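Side-chain contacts in calcium uptake protein 3, mitochondrial (Homo sapiens, PDB 6AGI), which senses calcium through its EF-hands and regulates the mitochondrial calcium uniporter channel, working as a disulfide-linked heterodimer with MICU1: residues 18-23 against 151-156; 94-99 against 210-215. One frame throughout, in Å; residues are numbered along the deposited sequence.

Contact 1: residues 18-23 against 151-156; sequences RFRLFA and AMLRLQ
The guanidinium of Arg20 has two oxygens near it, neither of them a sound partner: OE1 of Gln156 across the contact, which is too close in the model, and OD1 of Asp9, in a long and weak ion pair with NE. This is a helix-helix contact between helix 14-22, which precedes the first calcium loop, and helix 147-158, which follows it. The helices keep some distance: CA of Arg20 and CA of Gln156 are 8.6 Å apart, so long side chains make the crossing. Arg20 leaves its helix with CG anti to the carbonyl carbon (chi1 -68°), runs straight on to CD and, as modelled, bends at chi3 (29°), so the guanidinium turns aside. Gln156 is extended beyond CG and meets Arg20 at roughly a right angle, bringing OE1 to the guanidinium edge, near its plane. The amide plane is turned 34° from that of the guanidinium. The modelled separation of OE1 of Gln156 from NH1 of Arg20 is only 2.4 Å; at this resolution so short a value is doubtful, and no bond should be rested on it. The apolar part is more ordinary. Leu153 crosses the Arg20 chain also at about a right angle and brings CD1 to 3.9 Å from CD of Arg20. Leu8 of helix 6-9 touches Arg20, Leu153 and Gln156 alike, so this short helix joins the two longer ones. Elsewhere on helix 14-22, Arg18 gives its guanidinium to the backbone oxygens of Ala41, Thr44 and Asp45, while CE2 of Phe22 sits over the centre of one face of that group, 3.3 Å above its plane.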
loop_
_atom_site.group_PDB
_atom_site.type_symbol
_atom_site.label_atom_id
_atom_site.label_comp_id
_atom_site.label_asym_id
_atom_site.label_seq_id
_atom_site.Cartn_x
_atom_site.Cartn_y
_atom_site.Cartn_z
ATOM N N ARG B 18 16.644 -13.881 14.661
ATOM C CA ARG B 18 17.588 -13.491 13.616
ATOM C C ARG B 18 18.542 -12.409 14.101
ATOM O O ARG B 18 19.745 -12.447 13.794
ATOM C CB ARG B 18 16.843 -13.015 12.382
ATOM C CG ARG B 18 17.767 -12.672 11.215
ATOM C CD ARG B 18 17.091 -12.862 9.849
ATOM N NE ARG B 18 17.917 -12.396 8.738
ATOM C CZ ARG B 18 18.582 -13.226 7.929
ATOM N NH1 ARG B 18 18.502 -14.535 8.142
ATOM N NH2 ARG B 18 19.342 -12.762 6.929
ATOM N N PHE B 19 18.017 -11.412 14.821
ATOM C CA PHE B 19 18.887 -10.434 15.458
ATOM C C PHE B 19 19.962 -11.147 16.257
ATOM O O PHE B 19 21.163 -10.884 16.095
ATOM C CB PHE B 19 18.107 -9.523 16.392
ATOM C CG PHE B 19 18.975 -8.510 17.060
ATOM C CD1 PHE B 19 19.657 -7.573 16.320
ATOM C CD2 PHE B 19 19.212 -8.587 18.428
ATOM C CE1 PHE B 19 20.481 -6.640 16.940
ATOM C CE2 PHE B 19 20.040 -7.682 19.059
ATOM C CZ PHE B 19 20.687 -6.693 18.317
ATOM N N ARG B 20 19.536 -12.081 17.116
ATOM C CA ARG B 20 20.494 -12.801 17.942
ATOM C C ARG B 20 21.456 -13.625 17.094
ATOM O O ARG B 20 22.634 -13.761 17.448
ATOM C CB ARG B 20 19.756 -13.691 18.929
ATOM C CG ARG B 20 18.977 -12.933 20.000
ATOM C CD ARG B 20 18.203 -13.921 20.837
ATOM N NE ARG B 20 18.917 -15.186 20.839
ATOM C CZ ARG B 20 19.385 -15.780 21.919
ATOM N NH1 ARG B 20 19.237 -15.207 23.097
ATOM N NH2 ARG B 20 20.018 -16.935 21.806
ATOM N N LEU B 21 20.984 -14.177 15.974
ATOM C CA LEU B 21 21.863 -14.997 15.149
ATOM C C LEU B 21 23.008 -14.176 14.576
ATOM O O LEU B 21 24.164 -14.621 14.573
ATOM C CB LEU B 21 21.066 -15.632 14.014
ATOM C CG LEU B 21 21.840 -16.506 13.039
ATOM C CD1 LEU B 21 22.303 -17.772 13.748
ATOM C CD2 LEU B 21 20.969 -16.853 11.884
ATOM N N PHE B 22 22.707 -12.970 14.087
ATOM C CA PHE B 22 23.734 -12.157 13.462
ATOM C C PHE B 22 24.491 -11.259 14.426
ATOM O O PHE B 22 25.544 -10.741 14.053
ATOM C CB PHE B 22 23.119 -11.324 12.354
ATOM C CG PHE B 22 22.911 -12.090 11.085
ATOM C CD1 PHE B 22 23.938 -12.206 10.161
ATOM C CD2 PHE B 22 21.696 -12.688 10.800
ATOM C CE1 PHE B 22 23.756 -12.895 8.992
ATOM C CE2 PHE B 22 21.503 -13.384 9.610
ATOM C CZ PHE B 22 22.532 -13.492 8.711
ATOM N N ALA B 23 23.999 -11.061 15.645
ATOM C CA ALA B 23 24.652 -10.138 16.564
ATOM C C ALA B 23 25.967 -10.713 17.079
ATOM O O ALA B 23 26.112 -11.925 17.249
ATOM C CB ALA B 23 23.721 -9.804 17.731
ATOM N N ALA B 151 12.878 -12.534 31.143
ATOM C CA ALA B 151 13.619 -11.358 31.571
ATOM C C ALA B 151 15.009 -11.352 30.956
ATOM O O ALA B 151 15.515 -10.293 30.570
ATOM C CB ALA B 151 13.696 -11.302 33.093
ATOM N N MET B 152 15.651 -12.521 30.860
ATOM C CA MET B 152 16.975 -12.554 30.248
ATOM C C MET B 152 16.909 -12.177 28.775
ATOM O O MET B 152 17.757 -11.429 28.282
ATOM C CB MET B 152 17.607 -13.936 30.421
ATOM C CG MET B 152 19.118 -13.918 30.671
ATOM S SD MET B 152 19.752 -15.610 30.747
ATOM C CE MET B 152 18.687 -16.353 32.003
ATOM N N LEU B 153 15.898 -12.658 28.058
ATOM C CA LEU B 153 15.801 -12.307 26.645
ATOM C C LEU B 153 15.442 -10.836 26.484
ATOM O O LEU B 153 15.927 -10.166 25.560
ATOM C CB LEU B 153 14.775 -13.220 25.966
ATOM C CG LEU B 153 14.307 -13.161 24.493
ATOM C CD1 LEU B 153 15.385 -13.425 23.447
ATOM C CD2 LEU B 153 13.109 -14.044 24.269
ATOM N N ARG B 154 14.630 -10.305 27.401
ATOM C CA ARG B 154 14.309 -8.882 27.395
ATOM C C ARG B 154 15.552 -8.049 27.620
ATOM O O ARG B 154 15.777 -7.051 26.927
ATOM C CB ARG B 154 13.278 -8.600 28.473
ATOM C CG ARG B 154 12.666 -7.228 28.478
ATOM C CD ARG B 154 11.499 -7.189 29.475
ATOM N NE ARG B 154 10.621 -8.351 29.296
ATOM C CZ ARG B 154 10.306 -9.221 30.258
ATOM N NH1 ARG B 154 10.785 -9.061 31.490
ATOM N NH2 ARG B 154 9.503 -10.252 29.993
ATOM N N LEU B 155 16.391 -8.459 28.569
ATOM C CA LEU B 155 17.673 -7.794 28.759
ATOM C C LEU B 155 18.514 -7.852 27.496
ATOM O O LEU B 155 19.060 -6.832 27.053
ATOM C CB LEU B 155 18.425 -8.426 29.929
ATOM C CG LEU B 155 19.791 -7.768 30.160
ATOM C CD1 LEU B 155 19.688 -6.431 30.886
ATOM C CD2 LEU B 155 20.660 -8.724 30.927
ATOM N N GLN B 156 18.625 -9.044 26.900
ATOM C CA GLN B 156 19.454 -9.191 25.712
ATOM C C GLN B 156 19.019 -8.222 24.623
ATOM O O GLN B 156 19.859 -7.652 23.913
ATOM C CB GLN B 156 19.417 -10.629 25.198
ATOM C CG GLN B 156 20.473 -11.558 25.836
ATOM C CD GLN B 156 20.550 -12.911 25.147
ATOM O OE1 GLN B 156 19.784 -13.186 24.234
ATOM N NE2 GLN B 156 21.458 -13.763 25.593
#

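Contact 2: residues 94-99 against 210-215; sequences LFLLCI and TTLLVH
Leu96 and Leu212 each carry CG anti to the carbonyl carbon (chi1 -61° and -77°), and from helices 90-101 and 211-217 this aims the two branched ends at each other, tip to tip. CD2 of Leu96 and CD1 of Leu212 meet at 3.7 Å. The same CD1 of Leu212 also reaches the edge of the Phe95 ring, near its plane, lying 4.4 Å from CD2 of Phe95. One methyl thus serves both residues, and the contact is wholly apolar. Within helix 90-101, CD1 of Ile99 lies 3.6 Å above one face of the Phe95 ring, offset toward its rim. Thr210 stands at the N-cap of helix 211-217, where its OG1 accepts a weak bond from N of Leu213 and is also bonded to OE1 of Glu92. Phe233 of helix 227-250 packs on both leucines, and Met315 of the second subunit packs on Phe95. Phe95 also meets Phe127 edge-to-face, and the side chain of the calcium ligand Glu126 is about 11 Å from that of Phe95. The cluster is consistent with a hydrophobic core behind EF-hand 1, which Phe127 joins from the exiting helix of that helix-loop-helix motif.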
loop_
_atom_site.group_PDB
_atom_site.type_symbol
_atom_site.label_atom_id
_atom_site.label_comp_id
_atom_site.label_asym_id
_atom_site.label_seq_id
_atom_site.Cartn_x
_atom_site.Cartn_y
_atom_site.Cartn_z
ATOM N N LEU B 94 15.439 -3.072 13.848
ATOM C CA LEU B 94 14.070 -2.987 13.332
ATOM C C LEU B 94 13.862 -1.707 12.529
ATOM O O LEU B 94 13.322 -1.740 11.417
ATOM C CB LEU B 94 13.081 -3.087 14.490
ATOM C CG LEU B 94 12.926 -4.456 15.151
ATOM C CD1 LEU B 94 11.624 -4.567 15.955
ATOM C CD2 LEU B 94 13.010 -5.563 14.054
ATOM N N PHE B 95 14.266 -0.565 13.093
ATOM C CA PHE B 95 14.270 0.703 12.363
ATOM C C PHE B 95 14.907 0.558 10.978
ATOM O O PHE B 95 14.282 0.888 9.960
ATOM C CB PHE B 95 15.008 1.746 13.199
ATOM C CG PHE B 95 15.071 3.125 12.592
ATOM C CD1 PHE B 95 13.916 3.810 12.255
ATOM C CD2 PHE B 95 16.297 3.753 12.392
ATOM C CE1 PHE B 95 13.985 5.104 11.718
ATOM C CE2 PHE B 95 16.368 5.024 11.855
ATOM C CZ PHE B 95 15.217 5.700 11.525
ATOM N N LEU B 96 16.146 0.036 10.920
ATOM C CA LEU B 96 16.854 -0.061 9.643
ATOM C C LEU B 96 16.131 -0.972 8.644
ATOM O O LEU B 96 15.956 -0.600 7.464
ATOM C CB LEU B 96 18.266 -0.568 9.902
ATOM C CG LEU B 96 19.103 0.330 10.804
ATOM C CD1 LEU B 96 20.425 -0.333 11.248
ATOM C CD2 LEU B 96 19.367 1.618 10.020
ATOM N N LEU B 97 15.679 -2.152 9.103
ATOM C CA LEU B 97 14.844 -3.011 8.269
ATOM C C LEU B 97 13.637 -2.285 7.730
ATOM O O LEU B 97 13.235 -2.491 6.569
ATOM C CB LEU B 97 14.356 -4.243 9.022
ATOM C CG LEU B 97 15.370 -5.299 9.355
ATOM C CD1 LEU B 97 14.697 -6.381 10.179
ATOM C CD2 LEU B 97 15.867 -5.792 8.022
ATOM N N CYS B 98 12.965 -1.546 8.596
ATOM C CA CYS B 98 11.784 -0.829 8.165
ATOM C C CYS B 98 12.118 0.177 7.065
ATOM O O CYS B 98 11.381 0.280 6.068
ATOM C CB CYS B 98 11.159 -0.174 9.388
ATOM S SG CYS B 98 9.809 0.950 9.084
ATOM N N ILE B 99 13.226 0.927 7.231
ATOM C CA ILE B 99 13.701 1.865 6.203
ATOM C C ILE B 99 13.849 1.176 4.851
ATOM O O ILE B 99 13.439 1.711 3.813
ATOM C CB ILE B 99 15.012 2.541 6.627
ATOM C CG1 ILE B 99 14.768 3.565 7.724
ATOM C CG2 ILE B 99 15.678 3.203 5.444
ATOM C CD1 ILE B 99 16.083 4.103 8.298
ATOM N N THR B 210 24.603 4.351 21.093
ATOM C CA THR B 210 24.757 3.458 19.960
ATOM C C THR B 210 25.312 4.271 18.802
ATOM O O THR B 210 25.471 5.497 18.897
ATOM C CB THR B 210 23.438 2.779 19.552
ATOM O OG1 THR B 210 22.437 3.767 19.275
ATOM C CG2 THR B 210 22.937 1.804 20.625
ATOM N N THR B 211 25.638 3.574 17.705
ATOM C CA THR B 211 26.182 4.272 16.543
ATOM C C THR B 211 25.164 5.224 15.934
ATOM O O THR B 211 25.494 6.373 15.638
ATOM C CB THR B 211 26.715 3.270 15.517
ATOM O OG1 THR B 211 28.015 2.828 15.935
ATOM C CG2 THR B 211 26.750 3.866 14.087
ATOM N N LEU B 212 23.916 4.783 15.747
ATOM C CA LEU B 212 22.941 5.698 15.158
ATOM C C LEU B 212 22.618 6.841 16.112
ATOM O O LEU B 212 22.376 7.971 15.673
ATOM C CB LEU B 212 21.674 4.950 14.746
ATOM C CG LEU B 212 21.919 4.183 13.449
ATOM C CD1 LEU B 212 20.644 3.502 12.992
ATOM C CD2 LEU B 212 22.507 5.105 12.341
ATOM N N LEU B 213 22.658 6.578 17.415
ATOM C CA LEU B 213 22.363 7.614 18.393
ATOM C C LEU B 213 23.426 8.727 18.375
ATOM O O LEU B 213 23.094 9.923 18.360
ATOM C CB LEU B 213 22.264 6.944 19.755
ATOM C CG LEU B 213 21.121 7.234 20.700
ATOM C CD1 LEU B 213 19.807 7.081 19.989
ATOM C CD2 LEU B 213 21.235 6.247 21.866
ATOM N N VAL B 214 24.712 8.352 18.340
ATOM C CA VAL B 214 25.800 9.330 18.277
ATOM C C VAL B 214 25.892 9.968 16.888
ATOM O O VAL B 214 26.138 11.178 16.748
ATOM C CB VAL B 214 27.123 8.657 18.688
ATOM C CG1 VAL B 214 28.269 9.619 18.572
ATOM C CG2 VAL B 214 27.017 8.207 20.132
ATOM N N HIS B 215 25.699 9.171 15.844
ATOM C CA HIS B 215 25.734 9.708 14.496
ATOM C C HIS B 215 24.671 10.789 14.317
ATOM O O HIS B 215 24.931 11.817 13.681
ATOM C CB HIS B 215 25.534 8.567 13.500
ATOM C CG HIS B 215 25.456 9.014 12.075
ATOM N ND1 HIS B 215 26.572 9.301 11.325
ATOM C CD2 HIS B 215 24.399 9.218 11.257
ATOM C CE1 HIS B 215 26.208 9.661 10.108
ATOM N NE2 HIS B 215 24.892 9.624 10.041
#

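How the contacts relate
Along the chain the segments alternate: 18-23, 94-99, 151-156, then 210-215, so the two contacts interlock in sequence. Their centres are about 17 Å apart and their nearest atoms about 7 Å, without touching. Two connections run from one to the other: helix 35-43 packs on Phe22 of segment 18-23 and on Leu96, and Phe19 meets Tyr90, the first residue of helix 90-101. Helices 147-158 and 211-217 follow each other, with most of the linker unmodelled. Contact 2 lies closer to the chain centre; contact 1 lies farther out, away from the calcium sites. Each joins chain before EF-hand 1 to chain after it, consistent with one body packed around that motif.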